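Phosphodiesterase (Candida albicans, PDB 6CPU) belongs to the phosphodiesterases of the HD clan, a largely helical fold, and carries a zinc and a magnesium ion in this model. Local coordinates at residues W218-H223 against V282-F287; F289-R292 against P297-K300. One frame throughout, in Å; residues are numbered along the deposited sequence.

Contact 1. Residues W218-H223 against V282-F287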
ATOM      1  N   TRP A 218      -4.793 -12.703  14.765  1.00 32.68           N
ATOM      2  CA  TRP A 218      -4.555 -13.293  13.438  1.00 32.51           C
ATOM      3  C   TRP A 218      -5.767 -13.063  12.544  1.00 32.05           C
ATOM      4  O   TRP A 218      -5.632 -12.935  11.326  1.00 31.55           O
ATOM      5  CB  TRP A 218      -4.223 -14.791  13.505  1.00 32.82           C
ATOM      6  CG  TRP A 218      -4.038 -15.372  12.141  1.00 33.41           C
ATOM      7  CD1 TRP A 218      -4.867 -16.237  11.497  1.00 35.88           C
ATOM      8  CD2 TRP A 218      -2.992 -15.053  11.215  1.00 34.07           C
ATOM      9  NE1 TRP A 218      -4.385 -16.511  10.236  1.00 35.62           N
ATOM     10  CE2 TRP A 218      -3.231 -15.798  10.042  1.00 34.17           C
ATOM     11  CE3 TRP A 218      -1.855 -14.240  11.280  1.00 32.81           C
ATOM     12  CZ2 TRP A 218      -2.384 -15.738   8.936  1.00 33.32           C
ATOM     13  CZ3 TRP A 218      -1.013 -14.183  10.179  1.00 32.66           C
ATOM     14  CH2 TRP A 218      -1.280 -14.932   9.029  1.00 32.01           C
ATOM     15  N   SER A 219      -6.956 -13.007  13.138  1.00 30.81           N
ATOM     16  CA  SER A 219      -8.156 -12.617  12.408  1.00 32.19           C
ATOM     17  C   SER A 219      -8.199 -11.083  12.308  1.00 30.61           C
ATOM     18  O   SER A 219      -9.079 -10.430  12.855  1.00 30.15           O
ATOM     19  CB  SER A 219      -9.407 -13.160  13.103  1.00 33.62           C
ATOM     20  OG  SER A 219     -10.539 -13.093  12.246  1.00 40.22           O
ATOM     21  N   PHE A 220      -7.238 -10.525  11.578  1.00 29.40           N
ATOM     22  CA  PHE A 220      -7.060  -9.081  11.496  1.00 27.29           C
ATOM     23  C   PHE A 220      -8.253  -8.470  10.778  1.00 26.27           C
ATOM     24  O   PHE A 220      -8.465  -8.761   9.591  1.00 25.93           O
ATOM     25  CB  PHE A 220      -5.762  -8.786  10.745  1.00 27.84           C
ATOM     26  CG  PHE A 220      -5.399  -7.321  10.676  1.00 26.31           C
ATOM     27  CD1 PHE A 220      -5.271  -6.568  11.825  1.00 26.91           C
ATOM     28  CD2 PHE A 220      -5.145  -6.710   9.448  1.00 26.19           C
ATOM     29  CE1 PHE A 220      -4.925  -5.220  11.759  1.00 27.54           C
ATOM     30  CE2 PHE A 220      -4.797  -5.370   9.374  1.00 25.86           C
ATOM     31  CZ  PHE A 220      -4.680  -4.622  10.530  1.00 26.13           C
ATOM     32  N   PRO A 221      -9.049  -7.633  11.482  1.00 24.97           N
ATOM     33  CA  PRO A 221     -10.320  -7.182  10.941  1.00 25.85           C
ATOM     34  C   PRO A 221     -10.143  -5.998   9.986  1.00 26.29           C
ATOM     35  O   PRO A 221     -10.780  -4.956  10.157  1.00 25.27           O
ATOM     36  CB  PRO A 221     -11.090  -6.762  12.193  1.00 26.14           C
ATOM     37  CG  PRO A 221     -10.024  -6.212  13.076  1.00 25.77           C
ATOM     38  CD  PRO A 221      -8.816  -7.080  12.834  1.00 25.37           C
ATOM     39  N   ALA A 222      -9.307  -6.188   8.964  1.00 27.33           N
ATOM     40  CA  ALA A 222      -8.908  -5.098   8.069  1.00 26.62           C
ATOM     41  C   ALA A 222     -10.091  -4.322   7.525  1.00 25.42           C
ATOM     42  O   ALA A 222     -10.020  -3.101   7.392  1.00 23.86           O
ATOM     43  CB  ALA A 222      -8.074  -5.640   6.919  1.00 26.99           C
ATOM     44  N   HIS A 223     -11.188  -5.012   7.214  1.00 24.97           N
ATOM     45  CA  HIS A 223     -12.322  -4.356   6.569  1.00 25.65           C
ATOM     46  C   HIS A 223     -13.169  -3.497   7.486  1.00 26.37           C
ATOM     47  O   HIS A 223     -13.990  -2.720   7.016  1.00 26.49           O
ATOM     48  CB  HIS A 223     -13.182  -5.382   5.842  1.00 26.46           C
ATOM     49  CG  HIS A 223     -12.405  -6.193   4.871  1.00 26.66           C
ATOM     50  ND1 HIS A 223     -12.016  -5.706   3.640  1.00 28.37           N
ATOM     51  CD2 HIS A 223     -11.881  -7.432   4.973  1.00 27.96           C
ATOM     52  CE1 HIS A 223     -11.297  -6.624   3.020  1.00 28.06           C
ATOM     53  NE2 HIS A 223     -11.203  -7.680   3.806  1.00 29.00           N
ATOM     54  N   VAL A 282      -0.931  -7.282   4.674  1.00 21.81           N
ATOM     55  CA  VAL A 282       0.282  -8.057   4.391  1.00 22.22           C
ATOM     56  C   VAL A 282       1.383  -7.783   5.415  1.00 22.48           C
ATOM     57  O   VAL A 282       2.093  -8.702   5.873  1.00 23.05           O
ATOM     58  CB  VAL A 282       0.799  -7.807   2.938  1.00 21.79           C
ATOM     59  CG1 VAL A 282       2.158  -8.442   2.712  1.00 22.51           C
ATOM     60  CG2 VAL A 282      -0.199  -8.341   1.922  1.00 22.90           C
ATOM     61  N   LEU A 283       1.520  -6.526   5.804  1.00 21.50           N
ATOM     62  CA  LEU A 283       2.461  -6.153   6.857  1.00 21.19           C
ATOM     63  C   LEU A 283       2.111  -6.887   8.167  1.00 21.65           C
ATOM     64  O   LEU A 283       2.984  -7.440   8.850  1.00 21.04           O
ATOM     65  CB  LEU A 283       2.420  -4.633   7.077  1.00 21.46           C
ATOM     66  CG  LEU A 283       3.056  -4.071   8.348  1.00 22.08           C
ATOM     67  CD1 LEU A 283       4.547  -4.334   8.359  1.00 22.91           C
ATOM     68  CD2 LEU A 283       2.788  -2.581   8.480  1.00 22.99           C
ATOM     69  N   GLN A 284       0.832  -6.878   8.493  1.00 24.05           N
ATOM     70  CA  GLN A 284       0.336  -7.497   9.729  1.00 26.00           C
ATOM     71  C   GLN A 284       0.527  -9.015   9.731  1.00 26.64           C
ATOM     72  O   GLN A 284       0.842  -9.590  10.775  1.00 26.12           O
ATOM     73  CB  GLN A 284      -1.129  -7.138   9.936  1.00 26.13           C
ATOM     74  CG  GLN A 284      -1.661  -7.422  11.345  1.00 26.91           C
ATOM     75  CD  GLN A 284      -2.397  -8.756  11.471  1.00 28.22           C
ATOM     76  OE1 GLN A 284      -2.498  -9.544  10.513  1.00 25.77           O
ATOM     77  NE2 GLN A 284      -2.969  -8.986  12.652  1.00 27.72           N
ATOM     78  N   ALA A 285       0.320  -9.654   8.577  1.00 26.73           N
ATOM     79  CA  ALA A 285       0.640 -11.083   8.419  1.00 27.95           C
ATOM     80  C   ALA A 285       2.109 -11.335   8.686  1.00 29.02           C
ATOM     81  O   ALA A 285       2.456 -12.197   9.496  1.00 29.37           O
ATOM     82  CB  ALA A 285       0.261 -11.575   7.034  1.00 28.06           C
ATOM     83  N   CYS A 286       2.977 -10.575   8.020  1.00 28.80           N
ATOM     84  CA  CYS A 286       4.424 -10.661   8.278  1.00 30.29           C
ATOM     85  C   CYS A 286       4.728 -10.463   9.755  1.00 29.46           C
ATOM     86  O   CYS A 286       5.546 -11.184  10.341  1.00 28.40           O
ATOM     87  CB  CYS A 286       5.201  -9.604   7.487  1.00 33.26           C
ATOM     88  SG  CYS A 286       5.597 -10.084   5.801  1.00 38.77           S
ATOM     89  N   PHE A 287       4.079  -9.464  10.338  1.00 28.22           N
ATOM     90  CA  PHE A 287       4.260  -9.141  11.752  1.00 28.03           C
ATOM     91  C   PHE A 287       3.971 -10.369  12.633  1.00 28.45           C
ATOM     92  O   PHE A 287       4.778 -10.724  13.491  1.00 31.04           O
ATOM     93  CB  PHE A 287       3.355  -7.972  12.127  1.00 27.31           C
ATOM     94  CG  PHE A 287       3.688  -7.329  13.438  1.00 26.81           C
ATOM     95  CD1 PHE A 287       4.870  -6.632  13.598  1.00 26.64           C
ATOM     96  CD2 PHE A 287       2.801  -7.392  14.500  1.00 27.48           C
ATOM     97  CE1 PHE A 287       5.180  -6.017  14.795  1.00 27.58           C
ATOM     98  CE2 PHE A 287       3.100  -6.773  15.709  1.00 27.68           C
ATOM     99  CZ  PHE A 287       4.295  -6.090  15.856  1.00 27.74           C
TER
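An amide-aromatic stack of Gln-284 on Phe-220 in the buried helical core joins the loop 218-223 to helix 276-292. The amide of Gln-284 lies against the ring of Phe-220, the two planes 19° apart. Gln-284 CG sits over the ring centre in a CH-pi contact, 3.8 Å from the centroid, while the amide itself slides toward the root of the ring, with Gln-284 CD 3.4 Å from Phe-220 CG. The bend of the glutamine chain at chi2 (-97°) carries the amide from over the ring centre toward Phe-220 CB. Its two ends are held from outside the stack: OE1 accepts a hydrogen bond from Arg-468, and NE2 donates to the carbonyls of His-217 and Val-215, which should fix the rotation of the group. Beside it, the indole of Trp-218 reaches the helix obliquely with the far atoms of its six-membered ring, CZ3 standing 3.9 Å from Ala-285 CA and CH2 4.2 Å from Ala-285 CB. The side chain of Ala-285 is about 10 Å from the zinc ion. NE1 of Trp-218 bonds to the carbonyl of Thr-467, and Arg-468 adds a cation-pi contact to the indole. The result is a CH-pi and amide-on-ring stack that joins a loop to a core helix of the helical phosphodiesterase fold.

Contact 2. Residues F289-R292 against P297-K300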
ATOM      1  N   PHE A 289       3.851 -13.632  11.606  1.00 32.69           N
ATOM      2  CA  PHE A 289       4.871 -14.636  11.281  1.00 32.03           C
ATOM      3  C   PHE A 289       6.138 -14.410  12.093  1.00 34.39           C
ATOM      4  O   PHE A 289       6.656 -15.336  12.724  1.00 36.26           O
ATOM      5  CB  PHE A 289       5.236 -14.643   9.782  1.00 31.86           C
ATOM      6  CG  PHE A 289       4.101 -15.027   8.852  1.00 31.11           C
ATOM      7  CD1 PHE A 289       2.969 -15.686   9.308  1.00 30.17           C
ATOM      8  CD2 PHE A 289       4.198 -14.746   7.494  1.00 30.10           C
ATOM      9  CE1 PHE A 289       1.950 -16.041   8.441  1.00 31.09           C
ATOM     10  CE2 PHE A 289       3.186 -15.105   6.622  1.00 29.20           C
ATOM     11  CZ  PHE A 289       2.060 -15.745   7.091  1.00 30.16           C
ATOM     12  N   LEU A 290       6.632 -13.178  12.086  1.00 33.02           N
ATOM     13  CA  LEU A 290       7.867 -12.838  12.770  1.00 34.75           C
ATOM     14  C   LEU A 290       7.792 -13.010  14.296  1.00 36.02           C
ATOM     15  O   LEU A 290       8.784 -13.392  14.924  1.00 38.35           O
ATOM     16  CB  LEU A 290       8.285 -11.416  12.413  1.00 35.36           C
ATOM     17  CG  LEU A 290       8.749 -11.249  10.956  1.00 35.22           C
ATOM     18  CD1 LEU A 290       8.595  -9.806  10.485  1.00 34.95           C
ATOM     19  CD2 LEU A 290      10.190 -11.718  10.800  1.00 35.48           C
ATOM     20  N   ILE A 291       6.636 -12.734  14.888  1.00 36.43           N
ATOM     21  CA  ILE A 291       6.457 -12.972  16.323  1.00 38.28           C
ATOM     22  C   ILE A 291       6.516 -14.471  16.605  1.00 40.08           C
ATOM     23  O   ILE A 291       7.307 -14.923  17.428  1.00 39.54           O
ATOM     24  CB  ILE A 291       5.146 -12.375  16.859  1.00 37.82           C
ATOM     25  CG1 ILE A 291       5.258 -10.846  16.900  1.00 37.24           C
ATOM     26  CG2 ILE A 291       4.836 -12.911  18.257  1.00 37.53           C
ATOM     27  CD1 ILE A 291       3.923 -10.156  16.848  1.00 38.14           C
ATOM     28  N   ARG A 292       5.700 -15.235  15.888  1.00 41.27           N
ATOM     29  CA  ARG A 292       5.630 -16.677  16.095  1.00 45.14           C
ATOM     30  C   ARG A 292       6.942 -17.403  15.757  1.00 44.93           C
ATOM     31  O   ARG A 292       7.163 -18.521  16.220  1.00 47.84           O
ATOM     32  CB  ARG A 292       4.446 -17.259  15.327  1.00 47.37           C
ATOM     33  CG  ARG A 292       3.107 -16.770  15.858  1.00 51.16           C
ATOM     34  CD  ARG A 292       1.961 -17.587  15.304  1.00 54.19           C
ATOM     35  NE  ARG A 292       0.650 -16.993  15.574  1.00 58.16           N
ATOM     36  CZ  ARG A 292      -0.016 -17.088  16.725  1.00 58.86           C
ATOM     37  NH1 ARG A 292       0.495 -17.744  17.763  1.00 59.88           N
ATOM     38  NH2 ARG A 292      -1.206 -16.508  16.841  1.00 61.12           N
ATOM     39  N   PRO A 297       9.467 -10.219  19.963  1.00 35.42           N
ATOM     40  CA  PRO A 297       8.829 -10.735  21.180  1.00 34.87           C
ATOM     41  C   PRO A 297       7.322 -10.538  21.155  1.00 36.10           C
ATOM     42  O   PRO A 297       6.822  -9.604  20.514  1.00 33.68           O
ATOM     43  CB  PRO A 297       9.452  -9.891  22.293  1.00 35.66           C
ATOM     44  CG  PRO A 297       9.869  -8.618  21.635  1.00 35.53           C
ATOM     45  CD  PRO A 297      10.140  -8.927  20.187  1.00 34.69           C
ATOM     46  N   LYS A 298       6.599 -11.408  21.854  1.00 34.14           N
ATOM     47  CA  LYS A 298       5.159 -11.263  21.960  1.00 35.51           C
ATOM     48  C   LYS A 298       4.872 -10.032  22.816  1.00 33.68           C
ATOM     49  O   LYS A 298       5.746  -9.561  23.550  1.00 34.67           O
ATOM     50  CB  LYS A 298       4.528 -12.517  22.567  1.00 37.83           C
ATOM     51  CG  LYS A 298       4.946 -13.797  21.859  1.00 39.67           C
ATOM     52  CD  LYS A 298       4.032 -14.961  22.178  1.00 43.17           C
ATOM     53  CE  LYS A 298       4.662 -16.256  21.689  1.00 45.86           C
ATOM     54  NZ  LYS A 298       3.746 -17.424  21.794  1.00 48.40           N
ATOM     55  N   PHE A 299       3.658  -9.508  22.693  1.00 32.14           N
ATOM     56  CA  PHE A 299       3.250  -8.307  23.409  1.00 32.31           C
ATOM     57  C   PHE A 299       1.948  -8.553  24.152  1.00 32.32           C
ATOM     58  O   PHE A 299       1.236  -9.522  23.878  1.00 32.63           O
ATOM     59  CB  PHE A 299       3.142  -7.089  22.457  1.00 31.71           C
ATOM     60  CG  PHE A 299       2.314  -7.330  21.217  1.00 30.35           C
ATOM     61  CD1 PHE A 299       1.013  -6.853  21.134  1.00 29.89           C
ATOM     62  CD2 PHE A 299       2.841  -7.996  20.125  1.00 29.83           C
ATOM     63  CE1 PHE A 299       0.240  -7.056  20.004  1.00 29.54           C
ATOM     64  CE2 PHE A 299       2.071  -8.199  18.984  1.00 29.44           C
ATOM     65  CZ  PHE A 299       0.775  -7.734  18.926  1.00 29.91           C
ATOM     66  N   LYS A 300       1.626  -7.672  25.091  1.00 33.26           N
ATOM     67  CA  LYS A 300       0.467  -7.885  25.963  1.00 35.14           C
ATOM     68  C   LYS A 300      -0.831  -8.066  25.183  1.00 33.99           C
ATOM     69  O   LYS A 300      -1.718  -8.816  25.597  1.00 33.03           O
ATOM     70  CB  LYS A 300       0.318  -6.719  26.940  1.00 38.56           C
ATOM     71  CG  LYS A 300      -0.729  -6.946  28.014  1.00 43.10           C
ATOM     72  CD  LYS A 300      -0.636  -5.899  29.116  1.00 46.30           C
ATOM     73  CE  LYS A 300      -1.465  -6.304  30.326  1.00 47.75           C
ATOM     74  NZ  LYS A 300      -1.680  -5.154  31.243  1.00 49.57           N
TER
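Ile-291, in the last turn of helix 276-292, meets the chain as it comes back in Pro-297 to Phe-299, and its branches divide the work. The tight part is inward: CD1 of Ile-291 comes to the edge of the Phe-299 ring, near the ring plane, and lies 3.4 Å from CE2 and 4.1 Å from CD2 of Phe-299. The two side chains meet at about a right angle, a methyl against a ring rim and not over a face. For Phe-299, chi1 of 51° sets CG between the backbone N and the carbonyl carbon, and from there the ring swings its CE2 corner to the isoleucine. Tyr-240 meets the same ring edge-to-face and also bonds through its hydroxyl to the carbonyl oxygen of Pro-297, so Tyr-240, from helix 227-242, is a neighbour of both the ring and the carbonyl.

The outer part is looser. CG2 of Ile-291 touches Lys-298 CG at 3.7 Å, where only the root of the lysine takes part. Beyond CG the chain runs extended to NZ, which forms a salt bridge with Glu-304. Pro-297, partly exposed, contributes chiefly its carbonyl oxygen, 4.1 Å from Ile-291 CG1. Arg-292 NH1 and Lys-298 NZ are 5.2 Å apart; the carboxylate of Glu-304 pairs with the lysine and the backbone carbonyl of Glu-304 accepts from Arg-292 NH1, which probably eases the like charges. This is a helix C-terminus packed against the loop that follows it, with Ile-291 between a buried ring and a partly exposed lysine, in the helical phosphodiesterase fold.

Overall arrangement
Following the chain from the N terminus, helix 205-216 leads into the loop 218-223, and the chain then passes through helices 227-242 and 253-264 before contact 1 brings helix 276-292 back against that loop, closing a long, largely helical excursion. Contact 2 follows in series: the same helix ends, and after four intervening residues 297-300 returns to its last turn. The two neither nest nor cross, but they share helix 276-292 and their centres lie 13 Å apart. Direct packing joins them, Trp-218 CH2 to Phe-289 CE1 at 3.5 Å and Phe-287 CE2 to Phe-299 CE2 at 3.7 Å: two separate aromatic contacts link the two sites.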